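Local coordinates for protein endoribonuclease PemK (Escherichia coli, PDB 1M1F) that acts as the toxin of a plasmid-borne toxin-antitoxin system, probably cleaving RNA as an endoribonuclease, and kills daughter cells that have lost the plasmid, at residues A[7-12]-A[23-28]. Residues are numbered along the deposited sequence; the frame is centred on the assembly and turned at random.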
ATOM      1  N   TRP A   7      13.491   3.172   6.945  1.00  6.34           N
ATOM      2  CA  TRP A   7      13.117   3.580   8.299  1.00  6.92           C
ATOM      3  C   TRP A   7      12.778   2.357   9.131  1.00  6.87           C
ATOM      4  O   TRP A   7      12.166   1.414   8.631  1.00  7.55           O
ATOM      5  CB  TRP A   7      11.908   4.529   8.278  1.00  6.77           C
ATOM      6  CG  TRP A   7      12.190   5.895   7.736  1.00  7.24           C
ATOM      7  CD1 TRP A   7      12.683   6.202   6.508  1.00  7.52           C
ATOM      8  CD2 TRP A   7      12.014   7.143   8.417  1.00  8.01           C
ATOM      9  NE1 TRP A   7      12.824   7.564   6.372  1.00  7.79           N
ATOM     10  CE2 TRP A   7      12.413   8.163   7.532  1.00  8.25           C
ATOM     11  CE3 TRP A   7      11.547   7.504   9.684  1.00  8.92           C
ATOM     12  CZ2 TRP A   7      12.371   9.506   7.876  1.00  8.82           C
ATOM     13  CZ3 TRP A   7      11.507   8.838  10.026  1.00  9.42           C
ATOM     14  CH2 TRP A   7      11.906   9.823   9.122  1.00  9.63           C
ATOM     15  N   LEU A   8      13.180   2.361  10.400  1.00  7.28           N
ATOM     16  CA  LEU A   8      12.800   1.312  11.333  1.00  7.96           C
ATOM     17  C   LEU A   8      11.495   1.732  12.006  1.00  7.65           C
ATOM     18  O   LEU A   8      11.433   2.789  12.625  1.00  8.44           O
ATOM     19  CB  LEU A   8      13.890   1.133  12.381  1.00  8.52           C
ATOM     20  CG  LEU A   8      13.615   0.037  13.412  1.00  9.72           C
ATOM     21  CD1 LEU A   8      13.594  -1.335  12.802  1.00 10.06           C
ATOM     22  CD2 LEU A   8      14.636   0.108  14.544  1.00 11.38           C
ATOM     23  N   VAL A   9      10.462   0.902  11.903  1.00  7.24           N
ATOM     24  CA  VAL A   9       9.160   1.280  12.439  1.00  8.16           C
ATOM     25  C   VAL A   9       8.324   0.068  12.811  1.00  8.26           C
ATOM     26  O   VAL A   9       8.440  -0.994  12.198  1.00  7.93           O
ATOM     27  CB  VAL A   9       8.403   2.179  11.401  1.00  8.05           C
ATOM     28  CG1 VAL A   9       8.021   1.398  10.132  1.00  8.70           C
ATOM     29  CG2 VAL A   9       7.194   2.864  12.040  1.00  8.49           C
ATOM     30  N   SER A  10       7.486   0.240  13.838  1.00  8.71           N
ATOM     31  CA  SER A  10       6.514  -0.779  14.212  1.00  9.36           C
ATOM     32  C   SER A  10       5.336  -0.803  13.255  1.00  9.16           C
ATOM     33  O   SER A  10       4.699   0.217  13.028  1.00  9.67           O
ATOM     34  CB  SER A  10       5.980  -0.535  15.621  1.00  9.71           C
ATOM     35  OG  SER A  10       5.022  -1.534  15.949  1.00 11.16           O
ATOM     36  N   LEU A  11       5.059  -1.983  12.723  1.00  9.16           N
ATOM     37  CA  LEU A  11       3.903  -2.204  11.853  1.00 10.14           C
ATOM     38  C   LEU A  11       2.710  -2.781  12.611  1.00 10.38           C
ATOM     39  O   LEU A  11       1.647  -2.998  12.029  1.00 10.81           O
ATOM     40  CB  LEU A  11       4.291  -3.175  10.741  1.00 10.57           C
ATOM     41  CG  LEU A  11       5.373  -2.691   9.771  1.00 11.75           C
ATOM     42  CD1 LEU A  11       5.736  -3.770   8.760  1.00 13.38           C
ATOM     43  CD2 LEU A  11       4.907  -1.428   9.071  1.00 12.23           C
ATOM     44  N   ASP A  12       2.879  -3.022  13.906  1.00 10.57           N
ATOM     45  CA  ASP A  12       1.828  -3.637  14.713  1.00 10.91           C
ATOM     46  C   ASP A  12       0.803  -2.596  15.160  1.00 10.73           C
ATOM     47  O   ASP A  12       1.099  -1.405  15.186  1.00 11.23           O
ATOM     48  CB  ASP A  12       2.446  -4.329  15.936  1.00 11.41           C
ATOM     49  CG  ASP A  12       3.365  -5.485  15.567  1.00 12.83           C
ATOM     50  OD1 ASP A  12       3.070  -6.261  14.626  1.00 12.70           O
ATOM     51  OD2 ASP A  12       4.433  -5.706  16.190  1.00 17.00           O
ATOM     52  N   ARG A  23      10.324  -3.386  12.075  1.00  9.42           N
ATOM     53  CA  ARG A  23      11.293  -3.772  11.068  1.00  8.95           C
ATOM     54  C   ARG A  23      11.570  -2.609  10.139  1.00  8.68           C
ATOM     55  O   ARG A  23      10.861  -1.604  10.135  1.00  8.45           O
ATOM     56  CB  ARG A  23      10.757  -4.960  10.269  1.00  9.60           C
ATOM     57  CG  ARG A  23       9.502  -4.652   9.483  1.00  9.87           C
ATOM     58  CD  ARG A  23       8.933  -5.844   8.737  1.00 10.42           C
ATOM     59  NE  ARG A  23       8.645  -6.976   9.613  1.00 11.88           N
ATOM     60  CZ  ARG A  23       9.376  -8.081   9.697  1.00 12.90           C
ATOM     61  NH1 ARG A  23      10.462  -8.255   8.952  1.00 13.60           N
ATOM     62  NH2 ARG A  23       9.016  -9.039  10.539  1.00 14.18           N
ATOM     63  N   PRO A  24      12.622  -2.740   9.346  1.00  8.10           N
ATOM     64  CA  PRO A  24      12.922  -1.723   8.344  1.00  7.44           C
ATOM     65  C   PRO A  24      11.848  -1.733   7.273  1.00  6.87           C
ATOM     66  O   PRO A  24      11.318  -2.796   6.919  1.00  7.04           O
ATOM     67  CB  PRO A  24      14.268  -2.175   7.759  1.00  7.73           C
ATOM     68  CG  PRO A  24      14.774  -3.225   8.675  1.00  9.40           C
ATOM     69  CD  PRO A  24      13.600  -3.834   9.332  1.00  9.15           C
ATOM     70  N   VAL A  25      11.527  -0.540   6.802  1.00  6.21           N
ATOM     71  CA  VAL A  25      10.614  -0.362   5.684  1.00  6.13           C
ATOM     72  C   VAL A  25      11.241   0.631   4.713  1.00  6.18           C
ATOM     73  O   VAL A  25      12.033   1.492   5.111  1.00  6.83           O
ATOM     74  CB  VAL A  25       9.196   0.117   6.106  1.00  6.09           C
ATOM     75  CG1 VAL A  25       8.571  -0.827   7.122  1.00  6.65           C
ATOM     76  CG2 VAL A  25       9.228   1.529   6.625  1.00  6.51           C
ATOM     77  N   LEU A  26      10.915   0.488   3.435  1.00  6.14           N
ATOM     78  CA  LEU A  26      11.443   1.347   2.381  1.00  5.74           C
ATOM     79  C   LEU A  26      10.377   2.320   1.909  1.00  5.83           C
ATOM     80  O   LEU A  26       9.281   1.900   1.550  1.00  5.51           O
ATOM     81  CB  LEU A  26      11.911   0.483   1.208  1.00  6.02           C
ATOM     82  CG  LEU A  26      12.476   1.201  -0.019  1.00  6.54           C
ATOM     83  CD1 LEU A  26      13.730   1.981   0.357  1.00  8.29           C
ATOM     84  CD2 LEU A  26      12.764   0.207  -1.126  1.00  7.68           C
ATOM     85  N   ILE A  27      10.689   3.612   1.898  1.00  6.17           N
ATOM     86  CA  ILE A  27       9.729   4.625   1.465  1.00  7.00           C
ATOM     87  C   ILE A  27       9.610   4.639  -0.053  1.00  6.79           C
ATOM     88  O   ILE A  27      10.597   4.756  -0.774  1.00  7.30           O
ATOM     89  CB  ILE A  27      10.114   6.019   2.024  1.00  7.74           C
ATOM     90  CG1 ILE A  27      10.074   5.985   3.566  1.00 10.84           C
ATOM     91  CG2 ILE A  27       9.179   7.103   1.467  1.00  7.83           C
ATOM     92  CD1 ILE A  27      10.289   7.317   4.282  1.00 12.51           C
ATOM     93  N   VAL A  28       8.376   4.503  -0.524  1.00  6.50           N
ATOM     94  CA  VAL A  28       8.044   4.472  -1.948  1.00  7.30           C
ATOM     95  C   VAL A  28       7.698   5.842  -2.527  1.00  6.80           C
ATOM     96  O   VAL A  28       8.029   6.139  -3.671  1.00  7.52           O
ATOM     97  CB  VAL A  28       6.820   3.531  -2.165  1.00  7.70           C
ATOM     98  CG1 VAL A  28       6.291   3.576  -3.596  1.00  8.25           C
ATOM     99  CG2 VAL A  28       7.181   2.106  -1.770  1.00  8.36           C
TER
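Trp-7 O takes two donors from the facing strand: Val-25 N at 2.8 Å, close to the carbonyl plane, and a CA-H...O contact from Pro-24 CA at 3.2 Å. Trp-7 N returns a bond to Val-25 O, so the two residues form an antiparallel hydrogen-bonded pair. Val-9 and Arg-23 form the next such pair, but there each donor stands about 40° above the acceptor's carbonyl plane, consistent with a strongly twisted ladder, the axes of strands 7-10 and 23-27 running at 119° to each other. Leu-8 and Pro-24, the non-hydrogen-bonded pair between them, put their side chains on the sheet face opposite to those of Trp-7, Val-9, Arg-23 and Val-25, and Leu-8 CD1 lies 3.6 Å from Arg-23 C. On that first face the valines cross at about a right angle, Val-9 CG1 meeting Val-25 CG2 at 3.7 Å, and Met-82 touches both and Trp-7. Ile-27, its CG1 anti to the carbonyl carbon (chi1 -62°), brings CD1 obliquely to 3.5 Å from Trp-7 CD1, while the indole NE1 bonds to Glu-5. Leu-11 CD1 packs against Arg-23 CD at 3.8 Å. Four reciprocal N-H...O bonds thus set the register of this PemK/MazF hairpin and side chains add apolar contact; Arg-23, its guanidinium bonded to Gln-20 and Val-45 carbonyls, contributes mainly backbone and aliphatic stem.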